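Local coordinates for protein 11S globulin isoform 1 (Cocos nucifera, PDB 5WPW) that serves as a hexameric seed storage globulin of coconut, a nutrient reservoir of the 11S family and a potential food allergen, at residues A[152-164]-A[202-214]. The protein carries 2 engineered substitutions. Numbering follows the deposited sequence.
Sequences SHRQFLLAGRQEQ and LQCRDDTRGEIVR
Gly-160 lies opposite Cys-204 and Gln-162 opposite Gly-210, with CA atoms 5.6 and 4.6 Å apart, where the loop after helix 196-202 runs past the loop after strand 155-157 and the weakly bonded strand it leads into. The contact belongs to the N-terminal cupin domain of this two-cupin 11S globulin and borders a second subunit, where Asp-206 forms a salt bridge with Arg-394 of that subunit. Cys-204 leaves the helix with positive phi and opens a type I beta turn to Asp-207. Cys-204 SG accepts a hydrogen bond from Gly-160 N at 3.4 Å. Arg-161 reaches over this turn. Its chain bends at chi3 (80°), and Arg-161 NH1 donates to Asp-207 O at 2.8 Å, with the acceptor in the guanidinium plane. Arg-205 O sits over one guanidinium face, and NE is in a salt bridge with Glu-177. The Asp-207 carboxylate instead turns back to Arg-209, which grips it side-on through NE and NH2; OD1 also closes an Asx turn with Arg-209 N. One water joins Arg-161 N to Gly-210 O. Glu-211 points into the contact, its carboxylate between two glutamines. Gln-162 brings its amide across the Glu-211 chain, its OE1 3.3 Å from Glu-211 CG; that OE1 also takes a weak bond from Glu-211 N. Gln-162 NE2 is hydrogen-bonded to Tyr-26 OH, while Glu-211 OE2 forms a salt bridge with Arg-44. On the other carboxylate oxygen, Gln-155 NE2 makes a weak but nearly straight bond to Glu-211 OE1 at 3.4 Å, with amide and carboxylate planes 75° apart.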
loop_
_atom_site.group_PDB
_atom_site.type_symbol
_atom_site.label_atom_id
_atom_site.label_comp_id
_atom_site.label_asym_id
_atom_site.label_seq_id
_atom_site.Cartn_x
_atom_site.Cartn_y
_atom_site.Cartn_z
ATOM N N SER A 152 15.734 -25.313 4.587
ATOM C CA SER A 152 15.292 -26.695 4.438
ATOM C C SER A 152 13.898 -26.783 5.026
ATOM O O SER A 152 13.484 -25.904 5.785
ATOM C CB SER A 152 16.247 -27.681 5.121
ATOM O OG SER A 152 15.974 -27.798 6.512
ATOM N N HIS A 153 13.176 -27.843 4.664
ATOM C CA HIS A 153 11.825 -28.068 5.168
ATOM C C HIS A 153 11.872 -28.606 6.597
ATOM O O HIS A 153 12.249 -29.760 6.817
ATOM C CB HIS A 153 11.067 -29.055 4.291
ATOM C CG HIS A 153 9.680 -29.319 4.783
ATOM N ND1 HIS A 153 9.026 -30.514 4.584
ATOM C CD2 HIS A 153 8.830 -28.536 5.486
ATOM C CE1 HIS A 153 7.820 -30.450 5.121
ATOM N NE2 HIS A 153 7.681 -29.263 5.685
ATOM N N ARG A 154 11.473 -27.786 7.568
ATOM C CA ARG A 154 11.323 -28.223 8.952
ATOM C C ARG A 154 9.830 -28.387 9.218
ATOM O O ARG A 154 9.076 -27.402 9.207
ATOM C CB ARG A 154 11.943 -27.226 9.940
ATOM C CG ARG A 154 13.232 -26.510 9.487
ATOM C CD ARG A 154 14.524 -27.123 10.056
ATOM N NE ARG A 154 14.482 -27.331 11.509
ATOM C CZ ARG A 154 15.245 -26.711 12.408
ATOM N NH1 ARG A 154 16.148 -25.815 12.040
ATOM N NH2 ARG A 154 15.113 -27.010 13.696
ATOM N N GLN A 155 9.410 -29.625 9.475
ATOM C CA GLN A 155 8.033 -29.952 9.820
ATOM C C GLN A 155 7.917 -30.249 11.312
ATOM O O GLN A 155 8.688 -31.047 11.850
ATOM C CB GLN A 155 7.537 -31.156 9.012
ATOM C CG GLN A 155 6.032 -31.210 8.853
ATOM C CD GLN A 155 5.497 -32.627 8.745
ATOM O OE1 GLN A 155 6.200 -33.592 9.045
ATOM N NE2 GLN A 155 4.251 -32.759 8.320
ATOM N N PHE A 156 6.940 -29.612 11.959
ATOM C CA PHE A 156 6.693 -29.709 13.393
ATOM C C PHE A 156 5.368 -30.427 13.575
ATOM O O PHE A 156 4.310 -29.840 13.340
ATOM C CB PHE A 156 6.642 -28.326 14.050
ATOM C CG PHE A 156 7.933 -27.531 13.948
ATOM C CD1 PHE A 156 8.350 -27.000 12.743
ATOM C CD2 PHE A 156 8.714 -27.302 15.080
ATOM C CE1 PHE A 156 9.540 -26.248 12.670
ATOM C CE2 PHE A 156 9.881 -26.561 15.019
ATOM C CZ PHE A 156 10.301 -26.035 13.815
ATOM N N LEU A 157 5.419 -31.688 13.991
ATOM C CA LEU A 157 4.203 -32.465 14.206
ATOM C C LEU A 157 3.540 -32.048 15.509
ATOM O O LEU A 157 4.206 -31.928 16.536
ATOM C CB LEU A 157 4.519 -33.959 14.255
ATOM C CG LEU A 157 5.083 -34.562 12.992
ATOM C CD1 LEU A 157 5.849 -35.821 13.360
ATOM C CD2 LEU A 157 3.942 -34.866 12.044
ATOM N N LEU A 158 2.228 -31.803 15.465
ATOM C CA LEU A 158 1.490 -31.591 16.703
ATOM C C LEU A 158 1.097 -32.917 17.350
ATOM O O LEU A 158 0.859 -32.971 18.561
ATOM C CB LEU A 158 0.233 -30.748 16.440
ATOM C CG LEU A 158 0.341 -29.242 16.167
ATOM C CD1 LEU A 158 -1.020 -28.564 16.363
ATOM C CD2 LEU A 158 1.393 -28.599 17.025
ATOM N N ALA A 159 1.025 -33.984 16.568
ATOM C CA ALA A 159 0.707 -35.298 17.092
ATOM C C ALA A 159 1.453 -36.329 16.270
ATOM O O ALA A 159 1.772 -36.087 15.104
ATOM C CB ALA A 159 -0.794 -35.555 17.047
ATOM N N GLY A 160 1.732 -37.478 16.880
ATOM C CA GLY A 160 2.278 -38.604 16.143
ATOM C C GLY A 160 3.794 -38.634 16.065
ATOM O O GLY A 160 4.514 -37.997 16.835
ATOM N N ARG A 161 4.276 -39.439 15.112
ATOM C CA ARG A 161 5.689 -39.690 14.858
ATOM C C ARG A 161 5.845 -40.063 13.392
ATOM O O ARG A 161 4.896 -40.523 12.755
ATOM C CB ARG A 161 6.262 -40.828 15.720
ATOM C CG ARG A 161 6.137 -40.670 17.226
ATOM C CD ARG A 161 6.411 -41.999 17.929
ATOM N NE ARG A 161 7.834 -42.298 18.073
ATOM C CZ ARG A 161 8.366 -43.499 17.859
ATOM N NH1 ARG A 161 7.588 -44.508 17.481
ATOM N NH2 ARG A 161 9.670 -43.691 18.020
ATOM N N GLN A 162 7.051 -39.880 12.857
ATOM C CA GLN A 162 7.259 -40.123 11.432
ATOM C C GLN A 162 8.716 -40.471 11.156
ATOM O O GLN A 162 9.622 -39.742 11.575
ATOM C CB GLN A 162 6.840 -38.902 10.597
ATOM C CG GLN A 162 7.357 -38.902 9.155
ATOM C CD GLN A 162 6.426 -39.617 8.172
ATOM O OE1 GLN A 162 5.636 -40.492 8.553
ATOM N NE2 GLN A 162 6.526 -39.248 6.893
ATOM N N GLU A 163 8.934 -41.585 10.451
ATOM C CA GLU A 163 10.276 -41.960 10.018
ATOM C C GLU A 163 10.813 -40.897 9.067
ATOM O O GLU A 163 10.314 -40.757 7.947
ATOM C CB GLU A 163 10.270 -43.341 9.344
ATOM C CG GLU A 163 11.660 -43.906 9.030
ATOM C CD GLU A 163 11.792 -44.398 7.588
ATOM O OE1 GLU A 163 12.874 -44.214 6.980
ATOM O OE2 GLU A 163 10.812 -44.967 7.060
ATOM N N GLN A 164 11.803 -40.127 9.514
ATOM C CA GLN A 164 12.408 -39.081 8.693
ATOM C C GLN A 164 12.980 -39.651 7.396
ATOM O O GLN A 164 12.365 -39.542 6.334
ATOM C CB GLN A 164 13.503 -38.354 9.476
ATOM C CG GLN A 164 12.991 -37.542 10.653
ATOM C CD GLN A 164 14.108 -36.896 11.446
ATOM O OE1 GLN A 164 15.241 -37.377 11.440
ATOM N NE2 GLN A 164 13.791 -35.803 12.134
ATOM N N LEU A 202 -0.607 -37.747 25.108
ATOM C CA LEU A 202 -0.432 -36.707 24.101
ATOM C C LEU A 202 0.949 -36.771 23.469
ATOM O O LEU A 202 1.106 -36.415 22.298
ATOM C CB LEU A 202 -0.678 -35.330 24.707
ATOM C CG LEU A 202 -2.158 -35.038 24.919
ATOM C CD1 LEU A 202 -2.300 -33.791 25.746
ATOM C CD2 LEU A 202 -2.914 -34.907 23.594
ATOM N N GLN A 203 1.952 -37.246 24.212
ATOM C CA GLN A 203 3.313 -37.327 23.708
ATOM C C GLN A 203 3.528 -38.473 22.723
ATOM O O GLN A 203 4.602 -38.542 22.112
ATOM C CB GLN A 203 4.287 -37.427 24.882
ATOM C CG GLN A 203 4.430 -36.100 25.616
ATOM C CD GLN A 203 5.287 -36.178 26.856
ATOM O OE1 GLN A 203 5.004 -36.943 27.766
ATOM N NE2 GLN A 203 6.319 -35.359 26.912
ATOM N N CYS A 204 2.536 -39.353 22.547
ATOM C CA CYS A 204 2.494 -40.314 21.437
ATOM C C CYS A 204 3.743 -41.196 21.395
ATOM O O CYS A 204 4.285 -41.479 20.325
ATOM C CB CYS A 204 2.296 -39.596 20.092
ATOM S SG CYS A 204 0.662 -38.850 19.853
ATOM N N ARG A 205 4.178 -41.659 22.571
ATOM C CA ARG A 205 5.474 -42.325 22.708
ATOM C C ARG A 205 5.651 -43.483 21.734
ATOM O O ARG A 205 6.642 -43.543 21.000
ATOM C CB ARG A 205 5.635 -42.844 24.124
ATOM C CG ARG A 205 5.889 -41.796 25.139
ATOM C CD ARG A 205 6.331 -42.486 26.410
ATOM N NE ARG A 205 7.698 -42.995 26.343
ATOM C CZ ARG A 205 8.173 -43.938 27.149
ATOM N NH1 ARG A 205 7.394 -44.455 28.089
ATOM N NH2 ARG A 205 9.425 -44.357 27.030
ATOM N N ASP A 206 4.732 -44.445 21.748
ATOM C CA ASP A 206 4.956 -45.726 21.084
ATOM C C ASP A 206 4.117 -45.885 19.819
ATOM O O ASP A 206 3.838 -47.005 19.390
ATOM C CB ASP A 206 4.687 -46.874 22.057
ATOM C CG ASP A 206 3.449 -46.636 22.903
ATOM O OD1 ASP A 206 2.427 -46.183 22.342
ATOM O OD2 ASP A 206 3.496 -46.898 24.127
ATOM N N ASP A 207 3.713 -44.772 19.214
ATOM C CA ASP A 207 2.933 -44.821 17.984
ATOM C C ASP A 207 3.768 -45.403 16.845
ATOM O O ASP A 207 4.945 -45.073 16.680
ATOM C CB ASP A 207 2.435 -43.410 17.631
ATOM C CG ASP A 207 1.252 -43.420 16.670
ATOM O OD1 ASP A 207 1.065 -44.431 15.955
ATOM O OD2 ASP A 207 0.518 -42.399 16.617
ATOM N N THR A 208 3.158 -46.288 16.057
ATOM C CA THR A 208 3.823 -46.874 14.899
ATOM C C THR A 208 3.115 -46.538 13.592
ATOM O O THR A 208 3.502 -47.055 12.539
ATOM C CB THR A 208 3.947 -48.399 15.059
ATOM O OG1 THR A 208 4.824 -48.910 14.048
ATOM C CG2 THR A 208 2.602 -49.080 14.903
ATOM N N ARG A 209 2.104 -45.670 13.623
ATOM C CA ARG A 209 1.311 -45.406 12.432
ATOM C C ARG A 209 1.966 -44.422 11.463
ATOM O O ARG A 209 1.643 -44.446 10.271
ATOM C CB ARG A 209 -0.068 -44.882 12.833
ATOM C CG ARG A 209 -0.808 -45.755 13.843
ATOM C CD ARG A 209 -2.094 -45.084 14.324
ATOM N NE ARG A 209 -1.826 -43.893 15.129
ATOM C CZ ARG A 209 -2.737 -42.965 15.401
ATOM N NH1 ARG A 209 -3.971 -43.097 14.936
ATOM N NH2 ARG A 209 -2.421 -41.906 16.143
ATOM N N GLY A 210 2.872 -43.566 11.923
ATOM C CA GLY A 210 3.363 -42.523 11.026
ATOM C C GLY A 210 2.415 -41.332 10.988
ATOM O O GLY A 210 1.544 -41.172 11.857
ATOM N N GLU A 211 2.573 -40.485 9.958
ATOM C CA GLU A 211 1.815 -39.237 9.891
ATOM C C GLU A 211 0.525 -39.340 9.077
ATOM O O GLU A 211 -0.233 -38.365 9.013
ATOM C CB GLU A 211 2.697 -38.114 9.330
ATOM C CG GLU A 211 3.158 -38.359 7.930
ATOM C CD GLU A 211 3.584 -37.075 7.232
ATOM O OE1 GLU A 211 3.215 -35.972 7.705
ATOM O OE2 GLU A 211 4.277 -37.178 6.196
ATOM N N ILE A 212 0.242 -40.483 8.464
ATOM C CA ILE A 212 -1.048 -40.738 7.846
ATOM C C ILE A 212 -1.609 -41.990 8.509
ATOM O O ILE A 212 -1.059 -43.080 8.330
ATOM C CB ILE A 212 -0.945 -40.923 6.330
ATOM C CG1 ILE A 212 -0.174 -39.752 5.702
ATOM C CG2 ILE A 212 -2.331 -41.069 5.743
ATOM C CD1 ILE A 212 0.295 -40.032 4.267
ATOM N N VAL A 213 -2.690 -41.832 9.274
ATOM C CA VAL A 213 -3.232 -42.894 10.123
ATOM C C VAL A 213 -4.651 -43.238 9.687
ATOM O O VAL A 213 -5.350 -42.420 9.079
ATOM C CB VAL A 213 -3.188 -42.487 11.617
ATOM C CG1 VAL A 213 -1.821 -41.947 11.956
ATOM C CG2 VAL A 213 -4.312 -41.474 11.975
ATOM N N ARG A 214 -5.085 -44.465 10.001
ATOM C CA ARG A 214 -6.402 -44.931 9.589
ATOM C C ARG A 214 -7.441 -44.552 10.639
ATOM O O ARG A 214 -7.246 -44.800 11.834
ATOM C CB ARG A 214 -6.390 -46.450 9.365
ATOM C CG ARG A 214 -7.620 -47.019 8.643
ATOM C CD ARG A 214 -7.545 -46.924 7.094
ATOM N NE ARG A 214 -6.374 -47.592 6.510
ATOM C CZ ARG A 214 -6.209 -47.849 5.211
ATOM N NH1 ARG A 214 -7.152 -47.512 4.327
ATOM N NH2 ARG A 214 -5.100 -48.453 4.792
HETATM O O HOH W 1 1.720 -34.495 9.109
HETATM O O HOH W 2 2.254 -41.424 14.435
HETATM O O HOH W 3 4.579 -43.198 13.994
#